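Local coordinates for protein transcriptional regulator (Actinomyces oris, PDB 5V8C) that acts as a LytR-Cps2A-Psr phosphotransferase that mediates glycosylation of a cell wall-anchored surface protein in this Gram-positive bacterium, at residues V65-L70 and T252-L257; V134-R139 and P169-D174; T13-T18 and P285-P290; R6-M11 and L227-G232; P71-I76 and I266-N271. All blocks are in the same frame, centred on the assembly; numbering follows the deposited sequence.

Contact 1 (V65-L70 and T252-L257); sequences VTIINL and TTIIDL
Val65-Leu70 and Thr252-Asp256 run as neighbouring parallel strands, their axes 4.7 Å apart and turned by 21°, at one border of the central mixed sheet of this LytR-Cps2A-Psr protein. Thr253 N, Ile255 N and Leu257 N donate hydrogen bonds to Val65 O, Ile67 O and Asn69 O, while Ile67 N and Asn69 N answer to Thr253 O and Ile255 O. On the face turned to helix 182-208, Ile67 and Ile254 lie side by side, with Ile67 CB 3.9 Å from Ile254 CG1; beta-branched residues suit such an extended backbone. Further along this face, Asn69 carries CG anti to its own N (chi1 -179°), which sets the amide beside Asp256. Its ND2 meets Asp256 OD2 at 2.9 Å on the syn side, 32° out of the carboxylate plane, and also bonds Thr193 OG1 of that helix. A leucine in place of Asn69 would probably leave both the carboxylate and the helix hydroxyl without this partner. The opposite face begins with two hydroxyls, Thr66 OG1 and Thr253 OG1, 3.0 Å apart. At the far end the side-chain packing is aliphatic: Leu70 CD2 comes within 3.6 Å of Leu257 CG.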
# COMPACT_ATOMS: atom_id res chain seq x y z
N VAL A 65 -2.29 -14.91 -4.61
CA VAL A 65 -2.35 -13.67 -3.84
C VAL A 65 -2.23 -12.49 -4.80
O VAL A 65 -1.30 -12.46 -5.61
CB VAL A 65 -1.29 -13.60 -2.69
CG1 VAL A 65 -1.14 -12.18 -2.13
CG2 VAL A 65 -1.61 -14.58 -1.57
N THR A 66 -3.17 -11.54 -4.71
CA THR A 66 -3.18 -10.33 -5.53
C THR A 66 -3.14 -9.11 -4.63
O THR A 66 -3.83 -9.05 -3.61
CB THR A 66 -4.37 -10.34 -6.51
OG1 THR A 66 -4.15 -11.35 -7.49
CG2 THR A 66 -4.56 -9.01 -7.23
N ILE A 67 -2.29 -8.15 -4.98
CA ILE A 67 -2.17 -6.89 -4.26
C ILE A 67 -2.58 -5.78 -5.23
O ILE A 67 -2.04 -5.69 -6.33
CB ILE A 67 -0.75 -6.71 -3.68
CG1 ILE A 67 -0.49 -7.72 -2.56
CG2 ILE A 67 -0.51 -5.27 -3.21
CD1 ILE A 67 0.96 -7.97 -2.26
N ILE A 68 -3.60 -5.01 -4.85
CA ILE A 68 -4.11 -3.89 -5.64
C ILE A 68 -3.71 -2.60 -4.96
O ILE A 68 -4.11 -2.34 -3.83
CB ILE A 68 -5.64 -3.99 -5.94
CG1 ILE A 68 -5.93 -5.23 -6.82
CG2 ILE A 68 -6.14 -2.72 -6.63
CD1 ILE A 68 -7.22 -5.87 -6.62
N ASN A 69 -2.81 -1.86 -5.62
CA ASN A 69 -2.29 -0.61 -5.09
C ASN A 69 -3.25 0.50 -5.49
O ASN A 69 -3.51 0.70 -6.68
CB ASN A 69 -0.85 -0.38 -5.60
CG ASN A 69 -0.16 0.88 -5.12
OD1 ASN A 69 -0.36 1.34 -3.98
ND2 ASN A 69 0.71 1.43 -5.95
N LEU A 70 -3.89 1.12 -4.49
CA LEU A 70 -4.87 2.18 -4.72
C LEU A 70 -4.20 3.54 -4.67
O LEU A 70 -3.64 3.89 -3.63
CB LEU A 70 -6.02 2.10 -3.70
CG LEU A 70 -6.86 0.82 -3.70
CD1 LEU A 70 -7.79 0.78 -2.50
CD2 LEU A 70 -7.66 0.67 -4.99
N THR A 252 1.65 -14.75 -7.30
CA THR A 252 1.74 -13.51 -6.52
C THR A 252 1.79 -12.34 -7.49
O THR A 252 2.68 -12.30 -8.34
CB THR A 252 2.91 -13.61 -5.54
OG1 THR A 252 2.46 -14.31 -4.37
CG2 THR A 252 3.47 -12.26 -5.15
N THR A 253 0.80 -11.45 -7.44
CA THR A 253 0.71 -10.37 -8.42
C THR A 253 0.41 -9.04 -7.79
O THR A 253 -0.38 -8.97 -6.85
CB THR A 253 -0.34 -10.71 -9.52
OG1 THR A 253 -1.65 -10.64 -8.97
CG2 THR A 253 -0.11 -12.08 -10.17
N ILE A 254 1.02 -7.97 -8.33
CA ILE A 254 0.81 -6.59 -7.87
C ILE A 254 0.32 -5.76 -9.04
O ILE A 254 1.00 -5.65 -10.06
CB ILE A 254 2.06 -5.96 -7.20
CG1 ILE A 254 2.42 -6.70 -5.91
CG2 ILE A 254 1.84 -4.47 -6.93
CD1 ILE A 254 3.88 -6.80 -5.63
N ILE A 255 -0.85 -5.16 -8.87
CA ILE A 255 -1.47 -4.34 -9.90
C ILE A 255 -1.90 -2.99 -9.35
O ILE A 255 -2.36 -2.88 -8.21
CB ILE A 255 -2.60 -5.08 -10.70
CG1 ILE A 255 -3.68 -4.10 -11.21
CG2 ILE A 255 -3.21 -6.25 -9.91
CD1 ILE A 255 -4.40 -4.51 -12.55
N ASP A 256 -1.65 -1.94 -10.15
CA ASP A 256 -2.08 -0.58 -9.91
C ASP A 256 -3.47 -0.41 -10.49
O ASP A 256 -3.74 -0.89 -11.59
CB ASP A 256 -1.11 0.41 -10.55
CG ASP A 256 0.14 0.58 -9.72
OD1 ASP A 256 1.09 -0.22 -9.92
OD2 ASP A 256 0.14 1.44 -8.81
N LEU A 257 -4.37 0.21 -9.71
CA LEU A 257 -5.75 0.50 -10.11
C LEU A 257 -5.71 1.30 -11.42
O LEU A 257 -5.06 2.35 -11.48
CB LEU A 257 -6.40 1.32 -8.98
CG LEU A 257 -7.87 1.10 -8.60
CD1 LEU A 257 -8.69 2.34 -8.84
CD2 LEU A 257 -8.47 -0.15 -9.23

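Contact 2 (V134-R139 and P169-D174); sequences VPEPVR and PEILRD
Glu136 and Arg173 meet at about a right angle just before strand 138-140, beside the antiparallel pair it forms with 170-173; these are the two inner strands of a small four-stranded sheet. Arg173 NH1 donates to Glu136 OE1 at 2.8 Å, almost within its own guanidinium plane and onto the syn lone pair, yet the carboxylate is turned 66° from that plane. The one NH1 nitrogen lies close to both carboxylate oxygens, its bond being to OE1, and the turn between the planes rules out a flat two-nitrogen pairing. Ile171 CG2 lies over one face of the same guanidinium, offset toward its rim.

A second pair of opposite charges, Arg139 and Glu170, stands at the other end. Arg139 holds CG between its backbone N and carbonyl carbon (chi1 59°), and the chain then bends at chi2 and chi3 to cross Glu170 at a slant, with Arg139 CG 3.6 Å from Glu170 CB. The planes of guanidinium and carboxylate are 86° apart, and the salt bridge from Arg139 NH1 to Glu170 OE1 is long and weak at 3.5 Å. Trp177 offers this arginine a further, cation-pi partner. The backbones of these two residues are joined twice, by Arg139 N to Glu170 O and by Glu170 N to Arg139 O.

Between the charged pairs, Val138 CG1 rests 3.6 Å from Ile171 CD1, two branched aliphatic residues apt for an extended backbone. Beyond them a water links the chains, donating to Pro137 O at 2.8 Å and accepting from Leu172 N at 2.9 Å.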
# COMPACT_ATOMS: atom_id res chain seq x y z
N VAL A 134 16.86 1.93 -9.97
CA VAL A 134 16.69 3.38 -10.13
C VAL A 134 16.99 3.71 -11.58
O VAL A 134 18.06 3.36 -12.07
CB VAL A 134 17.62 4.15 -9.19
N PRO A 135 16.01 4.26 -12.34
CA PRO A 135 16.23 4.48 -13.78
C PRO A 135 17.18 5.62 -14.11
O PRO A 135 17.73 5.64 -15.20
CB PRO A 135 14.82 4.75 -14.32
CG PRO A 135 14.08 5.31 -13.17
CD PRO A 135 14.64 4.65 -11.94
N GLU A 136 17.32 6.58 -13.19
CA GLU A 136 18.11 7.80 -13.41
C GLU A 136 18.39 8.45 -12.06
O GLU A 136 17.58 8.28 -11.17
CB GLU A 136 17.25 8.78 -14.21
CG GLU A 136 17.89 9.32 -15.46
CD GLU A 136 17.00 10.32 -16.18
OE1 GLU A 136 16.03 10.81 -15.55
OE2 GLU A 136 17.27 10.60 -17.37
N PRO A 137 19.42 9.32 -11.92
CA PRO A 137 19.60 10.02 -10.64
C PRO A 137 18.36 10.85 -10.29
O PRO A 137 17.79 11.51 -11.15
CB PRO A 137 20.82 10.91 -10.89
CG PRO A 137 21.54 10.25 -12.01
CD PRO A 137 20.48 9.69 -12.88
N VAL A 138 17.87 10.71 -9.05
CA VAL A 138 16.69 11.41 -8.53
C VAL A 138 17.07 12.12 -7.25
O VAL A 138 17.84 11.58 -6.47
CB VAL A 138 15.49 10.47 -8.21
CG1 VAL A 138 14.21 10.97 -8.85
CG2 VAL A 138 15.77 9.00 -8.52
N ARG A 139 16.40 13.22 -6.96
CA ARG A 139 16.55 13.91 -5.68
C ARG A 139 15.23 14.54 -5.26
O ARG A 139 14.32 14.71 -6.09
CB ARG A 139 17.70 14.95 -5.69
CG ARG A 139 17.52 16.03 -6.74
CD ARG A 139 17.98 17.39 -6.27
NE ARG A 139 19.44 17.47 -6.21
CZ ARG A 139 20.13 18.60 -6.36
NH1 ARG A 139 19.50 19.74 -6.60
NH2 ARG A 139 21.46 18.58 -6.29
N PRO A 169 9.69 15.24 -7.13
CA PRO A 169 10.99 14.68 -7.53
C PRO A 169 11.73 15.50 -8.58
O PRO A 169 11.21 15.71 -9.68
CB PRO A 169 10.64 13.27 -8.02
CG PRO A 169 9.22 13.35 -8.44
CD PRO A 169 8.57 14.52 -7.77
N GLU A 170 12.93 15.97 -8.24
CA GLU A 170 13.78 16.71 -9.18
C GLU A 170 14.57 15.71 -9.99
O GLU A 170 15.03 14.69 -9.46
CB GLU A 170 14.74 17.65 -8.45
CG GLU A 170 14.14 18.97 -8.02
CD GLU A 170 14.98 19.69 -6.98
OE1 GLU A 170 16.11 20.12 -7.32
OE2 GLU A 170 14.54 19.77 -5.81
N ILE A 171 14.72 15.98 -11.29
CA ILE A 171 15.43 15.08 -12.18
C ILE A 171 16.44 15.85 -13.04
O ILE A 171 16.36 17.07 -13.12
CB ILE A 171 14.42 14.19 -12.96
CG1 ILE A 171 14.98 12.80 -13.17
CG2 ILE A 171 13.91 14.83 -14.25
CD1 ILE A 171 14.37 11.81 -12.32
N LEU A 172 17.43 15.15 -13.61
CA LEU A 172 18.47 15.81 -14.39
C LEU A 172 18.10 15.89 -15.88
O LEU A 172 18.11 14.88 -16.60
CB LEU A 172 19.81 15.08 -14.16
CG LEU A 172 21.11 15.88 -14.12
CD1 LEU A 172 21.57 16.26 -15.51
CD2 LEU A 172 21.05 17.06 -13.13
N ARG A 173 17.71 17.09 -16.33
CA ARG A 173 17.38 17.34 -17.73
C ARG A 173 18.16 18.54 -18.24
O ARG A 173 18.21 19.57 -17.56
CB ARG A 173 15.86 17.54 -17.93
CG ARG A 173 15.01 16.29 -17.68
CD ARG A 173 15.10 15.27 -18.80
NE ARG A 173 14.10 14.22 -18.65
CZ ARG A 173 14.28 13.11 -17.94
NH1 ARG A 173 15.43 12.89 -17.33
NH2 ARG A 173 13.30 12.22 -17.84
N ASP A 174 18.84 18.39 -19.39
CA ASP A 174 19.67 19.42 -19.99
C ASP A 174 20.69 19.98 -18.96
O ASP A 174 20.83 21.20 -18.81
CB ASP A 174 18.79 20.53 -20.61
CG ASP A 174 19.49 21.43 -21.61
OD1 ASP A 174 20.00 20.91 -22.62
OD2 ASP A 174 19.50 22.65 -21.38
O HOH W 1 18.29 12.39 -13.73

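Contact 3 (T13-T18 and P285-P290); sequences TTSSPT and PKTCRP
Thr287 O draws in two sound donors from the facing segment. Thr14 OG1 reaches it at 2.7 Å from above the carbonyl plane, while Ser15 N arrives within that plane at 3.2 Å; Ser15 OG adds a weak bond. Arg289 O is likewise held twice, by Thr13 N at 2.8 Å and Thr13 OG1 at 3.1 Å, which approach from opposite faces of its plane. With Arg289 N donating to Thr13 O, this makes a two-residue antiparallel pairing; threonine suits both places, being beta-branched for a strand and carrying a hydroxyl that can reach the facing carbonyl. The Thr14 hydroxyl stands anti to its backbone N (chi1 -166°), where it can donate to Thr287 O and also accept from Ser16 N, forming an ST turn. With a valine here the hydroxyl is gone, which would probably leave Ser16 N without its acceptor and the turn freer to move. Farther out, Thr287 OG1 is held by Ser284 O just before it in the chain, and Ser16 OG ties 13-18 to Gly282 O in the loop after helix 272-280. The tiny sheet lies at the surface, tied to helix 94-105 by the Cys288-Cys102 disulfide and by Pro290 packing on Asn99 and Thr103.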
# COMPACT_ATOMS: atom_id res chain seq x y z
N THR A 13 -19.89 -4.49 6.34
CA THR A 13 -20.66 -5.69 5.97
C THR A 13 -20.90 -5.70 4.47
O THR A 13 -21.00 -4.64 3.84
CB THR A 13 -21.97 -5.79 6.79
OG1 THR A 13 -22.76 -4.60 6.61
CG2 THR A 13 -21.73 -6.05 8.29
N THR A 14 -20.97 -6.90 3.88
CA THR A 14 -21.24 -7.07 2.45
C THR A 14 -22.23 -8.20 2.19
O THR A 14 -22.36 -9.11 3.00
CB THR A 14 -19.95 -7.25 1.64
OG1 THR A 14 -20.25 -7.09 0.25
CG2 THR A 14 -19.29 -8.63 1.85
N SER A 15 -22.88 -8.15 1.02
CA SER A 15 -23.79 -9.19 0.53
C SER A 15 -23.09 -9.97 -0.58
O SER A 15 -23.61 -10.98 -1.06
CB SER A 15 -25.09 -8.57 0.03
OG SER A 15 -24.86 -7.43 -0.78
N SER A 16 -21.88 -9.52 -0.97
CA SER A 16 -21.04 -10.11 -2.02
C SER A 16 -20.52 -11.50 -1.63
O SER A 16 -20.04 -11.70 -0.51
CB SER A 16 -19.87 -9.19 -2.34
OG SER A 16 -18.99 -9.75 -3.30
N PRO A 17 -20.51 -12.46 -2.59
CA PRO A 17 -19.94 -13.79 -2.29
C PRO A 17 -18.44 -13.86 -2.59
O PRO A 17 -17.70 -14.50 -1.84
CB PRO A 17 -20.75 -14.73 -3.19
CG PRO A 17 -21.25 -13.85 -4.33
CD PRO A 17 -21.03 -12.40 -3.97
N THR A 18 -17.99 -13.21 -3.69
CA THR A 18 -16.60 -13.20 -4.18
C THR A 18 -15.64 -12.44 -3.25
O THR A 18 -14.46 -12.76 -3.21
CB THR A 18 -16.53 -12.63 -5.60
OG1 THR A 18 -17.83 -12.66 -6.21
CG2 THR A 18 -15.51 -13.36 -6.47
N PRO A 285 -19.75 -0.90 -4.97
CA PRO A 285 -20.35 -0.05 -3.93
C PRO A 285 -21.77 -0.47 -3.52
O PRO A 285 -22.08 -0.46 -2.33
CB PRO A 285 -20.31 1.36 -4.53
CG PRO A 285 -20.11 1.16 -5.98
CD PRO A 285 -19.32 -0.09 -6.13
N LYS A 286 -22.60 -0.89 -4.50
CA LYS A 286 -23.98 -1.31 -4.29
C LYS A 286 -24.14 -2.46 -3.30
O LYS A 286 -25.16 -2.54 -2.62
CB LYS A 286 -24.64 -1.69 -5.63
N THR A 287 -23.12 -3.33 -3.18
CA THR A 287 -23.17 -4.51 -2.31
C THR A 287 -22.36 -4.36 -1.00
O THR A 287 -22.23 -5.33 -0.26
CB THR A 287 -22.76 -5.76 -3.11
OG1 THR A 287 -21.40 -5.65 -3.52
CG2 THR A 287 -23.67 -6.02 -4.31
N CYS A 288 -21.85 -3.15 -0.69
CA CYS A 288 -21.06 -2.93 0.52
C CYS A 288 -21.74 -1.93 1.47
O CYS A 288 -22.31 -0.95 1.01
CB CYS A 288 -19.64 -2.50 0.16
SG CYS A 288 -18.50 -2.43 1.57
N ARG A 289 -21.64 -2.15 2.79
CA ARG A 289 -22.27 -1.27 3.80
C ARG A 289 -21.42 -1.11 5.08
O ARG A 289 -21.13 -2.10 5.76
CB ARG A 289 -23.69 -1.76 4.13
CG ARG A 289 -24.46 -0.90 5.12
CD ARG A 289 -25.56 -1.72 5.77
NE ARG A 289 -26.40 -0.96 6.69
CZ ARG A 289 -26.18 -0.86 8.00
NH1 ARG A 289 -27.01 -0.17 8.77
NH2 ARG A 289 -25.14 -1.46 8.55
N PRO A 290 -21.08 0.14 5.47
CA PRO A 290 -20.34 0.33 6.74
C PRO A 290 -21.26 0.32 7.97
O PRO A 290 -22.48 0.32 7.81
CB PRO A 290 -19.66 1.69 6.54
CG PRO A 290 -20.54 2.42 5.58
CD PRO A 290 -21.35 1.42 4.79

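Contact 4 (R6-M11 and L227-G232); sequences RVDIAM and LDSGTG
Ser229 N donates to Val7 O at 2.8 Å, and Val7 N to Leu227 O at 3.0 Å, so Val7 uses both its polar backbone atoms in a parallel pairing. Just past the strand, Ser229 OG donates to Asp8 OD1 at 2.9 Å, meeting that oxygen from 60° above the carboxylate plane. A serine suits the place, its short side chain keeping the hydroxyl close to the backbone and within reach of Asp8. Where the chains part, a water accepts from Ile9 N and, weakly, from Ser229 N.

Arg6 NH2 sits among three carbonyl oxygens of the facing turn: Asp228 O at 3.4 Å and Ser229 O at 3.5 Å accept weak hydrogen bonds, and Thr231 O lies 2.7 Å away. An arginine suits this place because its long chain can bend twice, at chi2 (-56°) and chi3 (-72°), and fold back over the strand. The CB of Leu227 lies over one face of the guanidinium, toward its rim. The oxygens come together because Asp228 to Thr231 form a type I turn.

Asp228 OD2 accepts from Leu112 N of strand 111-115, the next strand in the sheet. The whole is a parallel border pairing of the central mixed sheet, with strand 5-7 outermost and its partner strand 226-228 running through a tight turn into helix 233-248.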
# COMPACT_ATOMS: atom_id res chain seq x y z
N ARG A 6 -3.17 -1.51 19.03
CA ARG A 6 -4.52 -1.93 18.67
C ARG A 6 -5.46 -0.76 18.42
O ARG A 6 -5.34 0.30 19.04
CB ARG A 6 -5.11 -2.91 19.69
CG ARG A 6 -4.17 -4.04 20.13
CD ARG A 6 -3.63 -4.88 18.98
NE ARG A 6 -4.66 -5.75 18.41
CZ ARG A 6 -4.51 -7.06 18.22
NH1 ARG A 6 -3.37 -7.65 18.55
NH2 ARG A 6 -5.49 -7.78 17.71
N VAL A 7 -6.37 -0.94 17.45
CA VAL A 7 -7.37 0.06 17.12
C VAL A 7 -8.73 -0.60 16.98
O VAL A 7 -8.84 -1.64 16.34
CB VAL A 7 -7.02 0.94 15.89
CG1 VAL A 7 -6.08 2.07 16.27
CG2 VAL A 7 -6.44 0.10 14.75
N ASP A 8 -9.75 -0.02 17.60
CA ASP A 8 -11.09 -0.56 17.46
C ASP A 8 -11.64 -0.05 16.13
O ASP A 8 -11.67 1.16 15.89
CB ASP A 8 -11.98 -0.14 18.64
CG ASP A 8 -11.51 -0.62 20.00
OD1 ASP A 8 -11.53 -1.86 20.24
OD2 ASP A 8 -11.17 0.23 20.86
N ILE A 9 -11.96 -0.98 15.23
CA ILE A 9 -12.55 -0.64 13.94
C ILE A 9 -13.79 -1.48 13.74
O ILE A 9 -13.76 -2.70 13.94
CB ILE A 9 -11.53 -0.75 12.76
CG1 ILE A 9 -10.80 0.58 12.53
CG2 ILE A 9 -12.19 -1.21 11.44
CD1 ILE A 9 -9.54 0.64 13.15
N ALA A 10 -14.90 -0.82 13.37
CA ALA A 10 -16.15 -1.49 13.03
C ALA A 10 -16.01 -1.86 11.55
O ALA A 10 -16.08 -0.99 10.68
CB ALA A 10 -17.34 -0.57 13.25
N MET A 11 -15.74 -3.15 11.30
CA MET A 11 -15.55 -3.67 9.95
C MET A 11 -16.84 -3.58 9.15
O MET A 11 -17.92 -3.76 9.70
CB MET A 11 -15.00 -5.10 9.96
CG MET A 11 -13.52 -5.19 10.33
SD MET A 11 -12.42 -4.20 9.28
CE MET A 11 -10.91 -4.54 10.03
N LEU A 227 -2.78 -3.00 14.34
CA LEU A 227 -3.81 -3.93 13.89
C LEU A 227 -5.15 -3.54 14.48
O LEU A 227 -5.20 -3.07 15.63
CB LEU A 227 -3.50 -5.36 14.39
CG LEU A 227 -2.35 -6.12 13.75
CD1 LEU A 227 -2.20 -7.49 14.39
CD2 LEU A 227 -2.54 -6.25 12.23
N ASP A 228 -6.26 -3.85 13.77
CA ASP A 228 -7.58 -3.64 14.35
C ASP A 228 -7.75 -4.66 15.47
O ASP A 228 -7.03 -5.66 15.51
CB ASP A 228 -8.70 -3.75 13.30
CG ASP A 228 -8.87 -5.14 12.72
OD1 ASP A 228 -9.66 -5.93 13.30
OD2 ASP A 228 -8.24 -5.43 11.69
N SER A 229 -8.67 -4.40 16.40
CA SER A 229 -8.90 -5.25 17.57
C SER A 229 -9.33 -6.67 17.22
O SER A 229 -8.95 -7.60 17.92
CB SER A 229 -9.90 -4.61 18.51
OG SER A 229 -9.46 -3.33 18.94
N GLY A 230 -10.06 -6.84 16.11
CA GLY A 230 -10.60 -8.13 15.68
C GLY A 230 -9.67 -9.02 14.88
O GLY A 230 -10.01 -10.18 14.62
N THR A 231 -8.52 -8.50 14.46
CA THR A 231 -7.57 -9.28 13.67
C THR A 231 -6.49 -9.86 14.57
O THR A 231 -5.95 -9.15 15.43
CB THR A 231 -7.06 -8.47 12.46
OG1 THR A 231 -6.38 -9.35 11.56
CG2 THR A 231 -6.14 -7.34 12.85
N GLY A 232 -6.22 -11.15 14.42
CA GLY A 232 -5.25 -11.85 15.25
C GLY A 232 -3.84 -11.86 14.70
O GLY A 232 -3.63 -11.89 13.49
O HOH W 2 -11.48 -3.73 15.62

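Contact 5 (P71-I76 and I266-N271); sequences PRDLTI and IIVSPN. With PO4 (phosphate ion), chain C.
Thr75 N and Val268 O make the one hydrogen bond that spans the two segments, 2.8 Å long and nearly straight at 174°. A type I turn from Pro71 to Leu74, closed by Leu74 N on Pro71 O, precedes Thr75 and brings its N-H round to the facing loop.

Apolar packing does the rest of the joining. Pro270 is the common partner: its CG lies 4.0 Å from Leu74 CD1 and 3.9 Å from Ile76 CG2, and the isoleucine crosses the ring at about a right angle. Leu74 holds its CG anti to the backbone N (chi1 172°), which carries CD1 in against the loop, where it also comes near Val268 CG2 at 4.3 Å. Both Ile76 and Pro270 rest in addition on Leu105 of helix 94-105, so the proline ring, compact and without an N-H to satisfy, packs against both the 71-76 segment and the helix. At the outer end, Ile267 CD1 stands 3.8 Å from Thr75 CB, crossing the threonine side chain at about a right angle.

Of the charged groups, Asp73 is crossed at about a right angle by Val268, whose CG1 lies beside its carboxylate. Arg72 points toward a phosphate ion, probably from the crystallisation liquor, and its NH2 makes only a weak bond of 3.5 Å to phosphate O3.

A single backbone bond with aliphatic and proline contacts thus joins the turn after strand 65-70 to the loop before helix 272-280, while no salt bridge or charged hydrogen bond spans the two segments.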
# COMPACT_ATOMS: atom_id res chain seq x y z
N PRO A 71 -4.20 4.31 -5.79
CA PRO A 71 -3.53 5.63 -5.78
C PRO A 71 -4.13 6.60 -4.75
O PRO A 71 -5.35 6.73 -4.67
CB PRO A 71 -3.70 6.12 -7.22
CG PRO A 71 -4.86 5.38 -7.75
CD PRO A 71 -4.82 4.03 -7.10
N ARG A 72 -3.27 7.23 -3.93
CA ARG A 72 -3.65 8.14 -2.84
C ARG A 72 -4.46 9.37 -3.29
O ARG A 72 -5.30 9.86 -2.54
CB ARG A 72 -2.41 8.56 -2.03
CG ARG A 72 -1.39 9.40 -2.82
CD ARG A 72 -0.18 9.86 -2.01
NE ARG A 72 -0.54 10.69 -0.85
CZ ARG A 72 -0.82 11.99 -0.92
NH1 ARG A 72 -0.84 12.61 -2.09
NH2 ARG A 72 -1.11 12.66 0.19
N ASP A 73 -4.18 9.87 -4.50
CA ASP A 73 -4.82 11.06 -5.07
C ASP A 73 -6.20 10.75 -5.65
O ASP A 73 -6.94 11.67 -5.96
CB ASP A 73 -3.90 11.73 -6.12
CG ASP A 73 -3.26 10.77 -7.13
OD1 ASP A 73 -2.46 9.91 -6.70
OD2 ASP A 73 -3.52 10.94 -8.35
N LEU A 74 -6.56 9.45 -5.74
CA LEU A 74 -7.86 9.02 -6.26
C LEU A 74 -9.02 9.53 -5.38
O LEU A 74 -9.01 9.33 -4.17
CB LEU A 74 -7.88 7.48 -6.39
CG LEU A 74 -9.21 6.82 -6.74
CD1 LEU A 74 -9.45 6.80 -8.25
CD2 LEU A 74 -9.29 5.43 -6.16
N THR A 75 -9.98 10.21 -6.00
CA THR A 75 -11.16 10.77 -5.33
C THR A 75 -12.31 9.78 -5.46
O THR A 75 -12.50 9.20 -6.53
CB THR A 75 -11.49 12.15 -5.92
OG1 THR A 75 -10.29 12.92 -6.01
CG2 THR A 75 -12.53 12.90 -5.11
N ILE A 76 -13.04 9.53 -4.36
CA ILE A 76 -14.16 8.59 -4.32
C ILE A 76 -15.33 9.14 -3.47
O ILE A 76 -15.17 10.17 -2.81
CB ILE A 76 -13.69 7.20 -3.79
CG1 ILE A 76 -13.03 7.32 -2.40
CG2 ILE A 76 -12.79 6.46 -4.79
CD1 ILE A 76 -13.22 6.12 -1.50
N ILE A 266 -9.10 17.29 -13.94
CA ILE A 266 -8.74 17.99 -12.70
C ILE A 266 -8.81 17.01 -11.54
O ILE A 266 -7.84 16.87 -10.81
CB ILE A 266 -9.64 19.24 -12.45
CG1 ILE A 266 -9.62 20.22 -13.65
CG2 ILE A 266 -9.30 19.94 -11.13
CD1 ILE A 266 -8.54 21.28 -13.63
N ILE A 267 -9.95 16.33 -11.39
CA ILE A 267 -10.15 15.33 -10.33
C ILE A 267 -9.93 13.91 -10.89
O ILE A 267 -10.44 13.59 -11.97
CB ILE A 267 -11.52 15.52 -9.59
CG1 ILE A 267 -12.63 14.61 -10.13
CG2 ILE A 267 -11.97 16.98 -9.55
CD1 ILE A 267 -12.93 13.45 -9.21
N VAL A 268 -9.13 13.09 -10.19
CA VAL A 268 -8.85 11.72 -10.62
C VAL A 268 -9.91 10.78 -10.03
O VAL A 268 -9.93 10.51 -8.82
CB VAL A 268 -7.36 11.27 -10.42
CG1 VAL A 268 -6.69 11.96 -9.24
CG2 VAL A 268 -7.21 9.75 -10.34
N SER A 269 -10.84 10.38 -10.88
CA SER A 269 -11.99 9.57 -10.50
C SER A 269 -11.90 8.12 -11.01
O SER A 269 -11.25 7.88 -12.04
CB SER A 269 -13.27 10.22 -11.01
OG SER A 269 -14.18 10.47 -9.95
N PRO A 270 -12.57 7.15 -10.36
CA PRO A 270 -12.56 5.78 -10.90
C PRO A 270 -13.33 5.71 -12.21
O PRO A 270 -14.44 6.23 -12.31
CB PRO A 270 -13.23 4.94 -9.80
CG PRO A 270 -13.34 5.84 -8.60
CD PRO A 270 -13.40 7.23 -9.14
N ASN A 271 -12.69 5.12 -13.24
CA ASN A 271 -13.30 4.95 -14.56
C ASN A 271 -13.85 3.52 -14.72
O ASN A 271 -13.80 2.74 -13.77
CB ASN A 271 -12.30 5.30 -15.68
CG ASN A 271 -10.97 4.57 -15.65
OD1 ASN A 271 -10.03 4.96 -16.34
ND2 ASN A 271 -10.85 3.51 -14.88
P PO4 C . -0.32 16.85 -0.90
O1 PO4 C . -0.69 18.33 -0.43
O2 PO4 C . -1.56 16.24 -1.71
O3 PO4 C . -0.02 15.94 0.38
O4 PO4 C . 0.94 16.89 -1.81

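Overall arrangement
Contacts 1 and 4 lie at opposite borders of one mixed sheet, each a parallel pairing, with centres about 23 Å apart. Both are partly buried, contact 1 lying nearer the centre of the chain and richer in aliphatic packing, whereas contact 4 leans on an arginine and a turn. Contact 5 follows directly from contact 1, since 71-76 continues 65-70, and Leu257 packs on Pro71. It is joined chiefly by apolar groups. Contacts 2 and 3 are surface antiparallel pairings on opposite sides of the chain's centre, about 44 Å apart between centres: besides backbone bonds, contact 2 adds one firm and one weak salt bridge, contact 3 threonine hydroxyls and, at Cys288, a disulfide. Contact 3 adjoins contact 4 through segments 6-11 and 13-18.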